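Side-chain contacts in cell division protein FtsI/penicillin binding protein 2 (Legionella pneumophila subsp. pneumophila ATCC 43290, PDB 4ZTK), which probably acts as a penicillin-binding D,D-transpeptidase that cross-links peptidoglycan stem peptides during bacterial cell division: residues 67-71 with 72-76; 212-216 with 217-221; 226-229 with 230-233. All coordinates share one frame; numbering follows the deposited sequence.

Interaction 1: 67-71 with 72-76; sequences GLESW and KSRIF
In the loop that joins strand 56-63 to helix 83-92 of the penicillin-binding transpeptidase fold, a beta-turn folds R74 back over W71 in an off-centre cation-pi stack. The R74 chain leaves with CG anti to the backbone N (chi1 -179°) and stays extended to NE, running alongside the indole. R74 CD rests over the face of the six-membered ring, 3.8 Å from its centroid. Beyond it the guanidinium lies nearly parallel to the indole (8°) with R74 CZ 4.2 Å from the same centroid, while NH2 forms a salt bridge with E281. W71 turns its CZ3 edge to F76 in an edge-to-face pair, planes at 80°, with W71 CZ3 3.7 Å from F76 CD1; W71 NE1 is taken by S43. The turn is closed by S73 N donating to S70 O (3.2 Å), from well above the carbonyl plane, and R74 N adds a weak bond to that oxygen. S70 OG, also bonded to E61, accepts from K72 N at 2.9 Å, an ST turn. E69 reaches over the same turn: S73 OG donates to the anti lone pair of E69 OE1 at 2.9 Å, and a water bridges E69 OE2 to I75 N.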
# COMPACT_ATOMS: atom_id res chain seq x y z
N GLY A 67 4.76 -18.96 16.70
CA GLY A 67 4.84 -19.67 15.44
C GLY A 67 4.67 -18.88 14.16
O GLY A 67 4.91 -19.40 13.08
N LEU A 68 4.24 -17.63 14.28
CA LEU A 68 4.05 -16.79 13.10
C LEU A 68 5.37 -16.52 12.39
O LEU A 68 6.39 -16.27 13.04
CB LEU A 68 3.38 -15.47 13.45
CG LEU A 68 1.87 -15.46 13.67
CD1 LEU A 68 1.55 -15.40 15.16
CD2 LEU A 68 1.23 -14.29 12.93
N GLU A 69 5.35 -16.57 11.06
CA GLU A 69 6.49 -16.11 10.28
C GLU A 69 6.57 -14.60 10.42
O GLU A 69 5.55 -13.91 10.40
CB GLU A 69 6.34 -16.49 8.81
CG GLU A 69 7.44 -15.93 7.93
CD GLU A 69 7.23 -16.24 6.46
OE1 GLU A 69 8.15 -15.95 5.66
OE2 GLU A 69 6.15 -16.77 6.12
N SER A 70 7.79 -14.09 10.56
CA SER A 70 7.98 -12.65 10.66
C SER A 70 7.54 -11.95 9.38
O SER A 70 7.69 -12.47 8.28
CB SER A 70 9.45 -12.33 10.93
OG SER A 70 9.69 -10.94 10.79
N TRP A 71 7.00 -10.74 9.53
CA TRP A 71 6.66 -9.91 8.39
C TRP A 71 7.90 -9.42 7.65
O TRP A 71 7.80 -8.78 6.61
CB TRP A 71 5.81 -8.70 8.82
CG TRP A 71 4.41 -9.06 9.17
CD1 TRP A 71 3.89 -9.24 10.41
CD2 TRP A 71 3.34 -9.30 8.25
NE1 TRP A 71 2.56 -9.57 10.33
CE2 TRP A 71 2.20 -9.61 9.01
CE3 TRP A 71 3.24 -9.28 6.85
CZ2 TRP A 71 0.97 -9.89 8.42
CZ3 TRP A 71 2.01 -9.56 6.27
CH2 TRP A 71 0.89 -9.86 7.06
N LYS A 72 9.08 -9.71 8.20
CA LYS A 72 10.32 -9.39 7.51
C LYS A 72 10.44 -10.21 6.23
O LYS A 72 11.08 -9.79 5.27
CB LYS A 72 11.54 -9.66 8.41
CG LYS A 72 11.67 -8.74 9.62
CD LYS A 72 13.13 -8.67 10.08
CE LYS A 72 13.29 -7.94 11.41
NZ LYS A 72 13.01 -8.83 12.57
N SER A 73 9.82 -11.39 6.22
CA SER A 73 9.91 -12.28 5.07
C SER A 73 8.56 -12.74 4.50
O SER A 73 8.50 -13.28 3.39
CB SER A 73 10.77 -13.50 5.41
OG SER A 73 10.27 -14.18 6.55
N ARG A 74 7.49 -12.52 5.25
CA ARG A 74 6.16 -13.04 4.89
C ARG A 74 5.64 -12.55 3.53
O ARG A 74 5.71 -11.37 3.21
CB ARG A 74 5.15 -12.72 5.99
CG ARG A 74 3.74 -13.24 5.74
CD ARG A 74 2.95 -13.22 7.04
NE ARG A 74 1.53 -13.49 6.83
CZ ARG A 74 0.63 -13.56 7.81
NH1 ARG A 74 1.01 -13.38 9.07
NH2 ARG A 74 -0.64 -13.81 7.54
N ILE A 75 5.12 -13.48 2.74
CA ILE A 75 4.61 -13.18 1.41
C ILE A 75 3.09 -13.06 1.43
O ILE A 75 2.40 -13.93 1.95
CB ILE A 75 4.99 -14.27 0.39
CG1 ILE A 75 6.51 -14.38 0.26
CG2 ILE A 75 4.34 -14.00 -0.97
CD1 ILE A 75 6.97 -15.43 -0.74
N PHE A 76 2.58 -11.97 0.87
CA PHE A 76 1.14 -11.74 0.87
C PHE A 76 0.68 -11.06 -0.41
O PHE A 76 1.50 -10.69 -1.25
CB PHE A 76 0.72 -10.94 2.12
CG PHE A 76 1.32 -9.56 2.19
CD1 PHE A 76 2.63 -9.38 2.61
CD2 PHE A 76 0.57 -8.44 1.86
CE1 PHE A 76 3.19 -8.11 2.68
CE2 PHE A 76 1.12 -7.17 1.94
CZ PHE A 76 2.43 -7.01 2.34
O HOH W 1 5.60 -16.35 3.14
O HOH W 2 6.61 -9.20 4.38

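Interaction 2: 212-216 with 217-221; sequences AIISE and TSTNS
T219 holds OG1 beside its own backbone N (chi1 -60°), which turns the hydroxyl back onto the carbonyl of S215, the N-cap of helix 216-231, four residues earlier. T219 OG1 donates to S215 O at 2.8 Å, and T219 N donates to the same S215 O at 2.9 Å. The two donors come from opposite faces of the carbonyl plane, each tilted out of it, and together they grip the oxygen that opens the helical ladder. S215 OG lies 2.9 Å from S218 OG, whose decided partner is N92. This asparagine, at the end of helix 83-92, ties the corner to the neighbouring helix: its OD1 accepts from both S215 N and S218 OG, so one amide oxygen serves the backbone of the cap and the hydroxyl three residues on. The hydroxyl of T219 has a further, weak bond to the backbone oxygen of K202.

I214, just ahead of the cap, has CG1 between its N and carbonyl carbon (chi1 55°). This sends the CG1-CD1 branch obliquely across T219, with I214 CG1 3.4 Å from T219 OG1. I214 CB packs against S218 CB at 3.9 Å, while the side chain also meets F158. The next rung is N220 N to E216 O at 2.8 Å, and N220 CB and CG pass close to that oxygen as well. One step later, T217 O again takes two donors from a single residue: S221 N at 3.0 Å, and S221 OG, coming from above the carbonyl plane, at 3.2 Å.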
# COMPACT_ATOMS: atom_id res chain seq x y z
N ALA A 212 12.81 7.70 -14.67
CA ALA A 212 11.38 7.96 -14.62
C ALA A 212 10.60 6.72 -15.05
O ALA A 212 10.70 6.29 -16.19
CB ALA A 212 11.02 9.15 -15.50
N ILE A 213 9.84 6.15 -14.12
CA ILE A 213 8.99 5.01 -14.43
C ILE A 213 7.71 5.48 -15.11
O ILE A 213 7.23 4.85 -16.05
CB ILE A 213 8.65 4.20 -13.16
CG1 ILE A 213 9.93 3.70 -12.50
CG2 ILE A 213 7.74 3.03 -13.50
CD1 ILE A 213 10.84 2.94 -13.45
N ILE A 214 7.17 6.60 -14.63
CA ILE A 214 6.04 7.23 -15.30
C ILE A 214 6.31 8.72 -15.51
O ILE A 214 7.17 9.30 -14.84
CB ILE A 214 4.72 7.04 -14.52
CG1 ILE A 214 4.87 7.53 -13.08
CG2 ILE A 214 4.29 5.59 -14.55
CD1 ILE A 214 3.54 7.53 -12.29
N SER A 215 5.59 9.33 -16.44
CA SER A 215 5.78 10.74 -16.77
C SER A 215 5.44 11.66 -15.60
O SER A 215 4.84 11.23 -14.61
CB SER A 215 4.92 11.13 -17.96
OG SER A 215 3.54 11.14 -17.60
N GLU A 216 5.83 12.93 -15.72
CA GLU A 216 5.52 13.92 -14.69
C GLU A 216 4.01 14.13 -14.60
O GLU A 216 3.45 14.22 -13.51
CB GLU A 216 6.21 15.25 -14.99
CG GLU A 216 7.72 15.19 -14.92
CD GLU A 216 8.36 16.55 -15.13
OE1 GLU A 216 7.62 17.52 -15.41
OE2 GLU A 216 9.60 16.64 -15.02
N THR A 217 3.36 14.19 -15.76
CA THR A 217 1.91 14.34 -15.83
C THR A 217 1.23 13.19 -15.11
O THR A 217 0.35 13.41 -14.28
CB THR A 217 1.42 14.37 -17.29
OG1 THR A 217 2.05 15.45 -17.99
CG2 THR A 217 -0.09 14.55 -17.34
N SER A 218 1.66 11.98 -15.43
CA SER A 218 1.11 10.77 -14.81
C SER A 218 1.30 10.82 -13.31
O SER A 218 0.39 10.49 -12.55
CB SER A 218 1.80 9.53 -15.38
OG SER A 218 1.46 9.33 -16.73
N THR A 219 2.49 11.23 -12.88
CA THR A 219 2.80 11.31 -11.46
C THR A 219 1.91 12.32 -10.76
O THR A 219 1.37 12.05 -9.68
CB THR A 219 4.28 11.69 -11.23
OG1 THR A 219 5.13 10.71 -11.84
CG2 THR A 219 4.57 11.76 -9.74
N ASN A 220 1.74 13.49 -11.36
CA ASN A 220 0.86 14.51 -10.79
C ASN A 220 -0.58 14.02 -10.64
O ASN A 220 -1.20 14.22 -9.60
CB ASN A 220 0.90 15.79 -11.62
CG ASN A 220 2.19 16.56 -11.43
OD1 ASN A 220 2.89 16.37 -10.44
ND2 ASN A 220 2.49 17.45 -12.37
N SER A 221 -1.10 13.37 -11.68
CA SER A 221 -2.45 12.80 -11.62
C SER A 221 -2.57 11.76 -10.52
O SER A 221 -3.53 11.78 -9.75
CB SER A 221 -2.83 12.17 -12.96
OG SER A 221 -2.78 13.13 -14.00

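Interaction 3: 226-229 with 230-233; sequences LENA and VTNG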
# COMPACT_ATOMS: atom_id res chain seq x y z
N LEU A 226 -4.39 9.94 -5.14
CA LEU A 226 -4.09 9.40 -3.82
C LEU A 226 -4.43 10.37 -2.69
O LEU A 226 -4.82 9.94 -1.60
CB LEU A 226 -2.63 8.97 -3.74
CG LEU A 226 -2.32 7.68 -4.48
CD1 LEU A 226 -0.83 7.38 -4.41
CD2 LEU A 226 -3.13 6.54 -3.89
N GLU A 227 -4.28 11.67 -2.93
CA GLU A 227 -4.70 12.68 -1.96
C GLU A 227 -6.21 12.68 -1.83
O GLU A 227 -6.76 12.80 -0.74
CB GLU A 227 -4.24 14.08 -2.39
CG GLU A 227 -2.78 14.37 -2.16
CD GLU A 227 -2.44 15.83 -2.37
OE1 GLU A 227 -1.52 16.13 -3.16
OE2 GLU A 227 -3.10 16.69 -1.74
N ASN A 228 -6.88 12.56 -2.98
CA ASN A 228 -8.33 12.54 -3.02
C ASN A 228 -8.90 11.28 -2.40
O ASN A 228 -9.98 11.30 -1.80
CB ASN A 228 -8.82 12.68 -4.46
CG ASN A 228 -10.32 12.83 -4.55
OD1 ASN A 228 -10.88 13.79 -4.04
ND2 ASN A 228 -10.97 11.87 -5.20
N ALA A 229 -8.17 10.17 -2.54
CA ALA A 229 -8.57 8.91 -1.91
C ALA A 229 -8.58 9.03 -0.38
O ALA A 229 -9.29 8.29 0.30
CB ALA A 229 -7.64 7.79 -2.34
N VAL A 230 -7.78 9.95 0.15
CA VAL A 230 -7.72 10.16 1.59
C VAL A 230 -8.74 11.20 2.06
O VAL A 230 -9.51 10.95 2.97
CB VAL A 230 -6.30 10.56 2.06
CG1 VAL A 230 -6.33 11.03 3.52
CG2 VAL A 230 -5.32 9.39 1.89
N THR A 231 -8.76 12.37 1.42
CA THR A 231 -9.67 13.42 1.86
C THR A 231 -11.13 13.09 1.55
O THR A 231 -12.03 13.48 2.28
CB THR A 231 -9.31 14.79 1.25
OG1 THR A 231 -9.71 14.82 -0.13
CG2 THR A 231 -7.82 15.04 1.34
N ASN A 232 -11.36 12.36 0.46
CA ASN A 232 -12.72 12.09 0.01
C ASN A 232 -13.00 10.64 -0.37
O ASN A 232 -13.83 10.37 -1.23
CB ASN A 232 -13.06 13.00 -1.18
CG ASN A 232 -12.91 14.47 -0.84
OD1 ASN A 232 -12.03 15.15 -1.38
ND2 ASN A 232 -13.76 14.97 0.05
N GLY A 233 -12.32 9.70 0.28
CA GLY A 233 -12.49 8.30 -0.04
C GLY A 233 -12.34 7.39 1.16
O GLY A 233 -12.53 7.81 2.29
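E227 O is gripped by two successive backbone N-H groups in the last turn of helix 216-231. T231 N approaches in the carbonyl plane and nearly straight, 3.0 Å from E227 O with 173° at the hydrogen, as in a regular alpha-helical rung. V230 N reaches E227 O at 3.2 Å from above the carbonyl plane, 68° out of it, a three-residue step of the 3-10 kind. V230 N also sends a weak bond back to L226 O at 3.4 Å, and is thus shared between two acceptors. The mixture is consistent with a local tightening of the last turn. The next four-residue step is N232 N to N228 O, 2.9 Å, after which the chain leaves helical geometry at N232.

Several side chains touch the carbonyl oxygens of the preceding turn. In T231, OG1 sits between the backbone N and the carbonyl carbon (chi1 75°), which places the methyl beside the N and brings T231 CG2 to 3.2 Å from E227 O. V230 CG2 similarly lies beside its own N, 3.6 Å from L226 O. At the exit, G233 CA passes 3.2 Å from A229 O, a close approach of the departing backbone to the end of the helix; A229 is further joined by a backbone bond to G235.

One side of the turn faces the central antiparallel sheet. V230 meets F263 on strand 259-267 and, in the loop after the helix, A238 and V239. L226 packs on A246, K248 and Y266, and its backbone bonds to G247, which sets the helix against strand 246-253, the edge strand carrying a KTG sequence like that lining the active site in related enzymes.

Overall arrangement
Interactions 2 and 3 share helix 216-231, the first at its N-terminal start and the second at its C-terminal end, with centres about 18 Å apart. Interaction 1 lies on the opposite side of the chain's centre, its centre about 33 Å from that of interaction 2 and 30 Å from that of interaction 3. Its loop packs on strands 56-63, 43-49 and 274-281, whereas interaction 3 meets strands 246-253 and 259-267. All three mix buried and exposed residues. Segment 67-76 is held by a hydrogen-bonded turn together with aromatic and charged side chains; 212-221 relies on hydroxyls and a neighbouring helix; 226-233 depends on main-chain bonds, with L226, A229 and V230 buried.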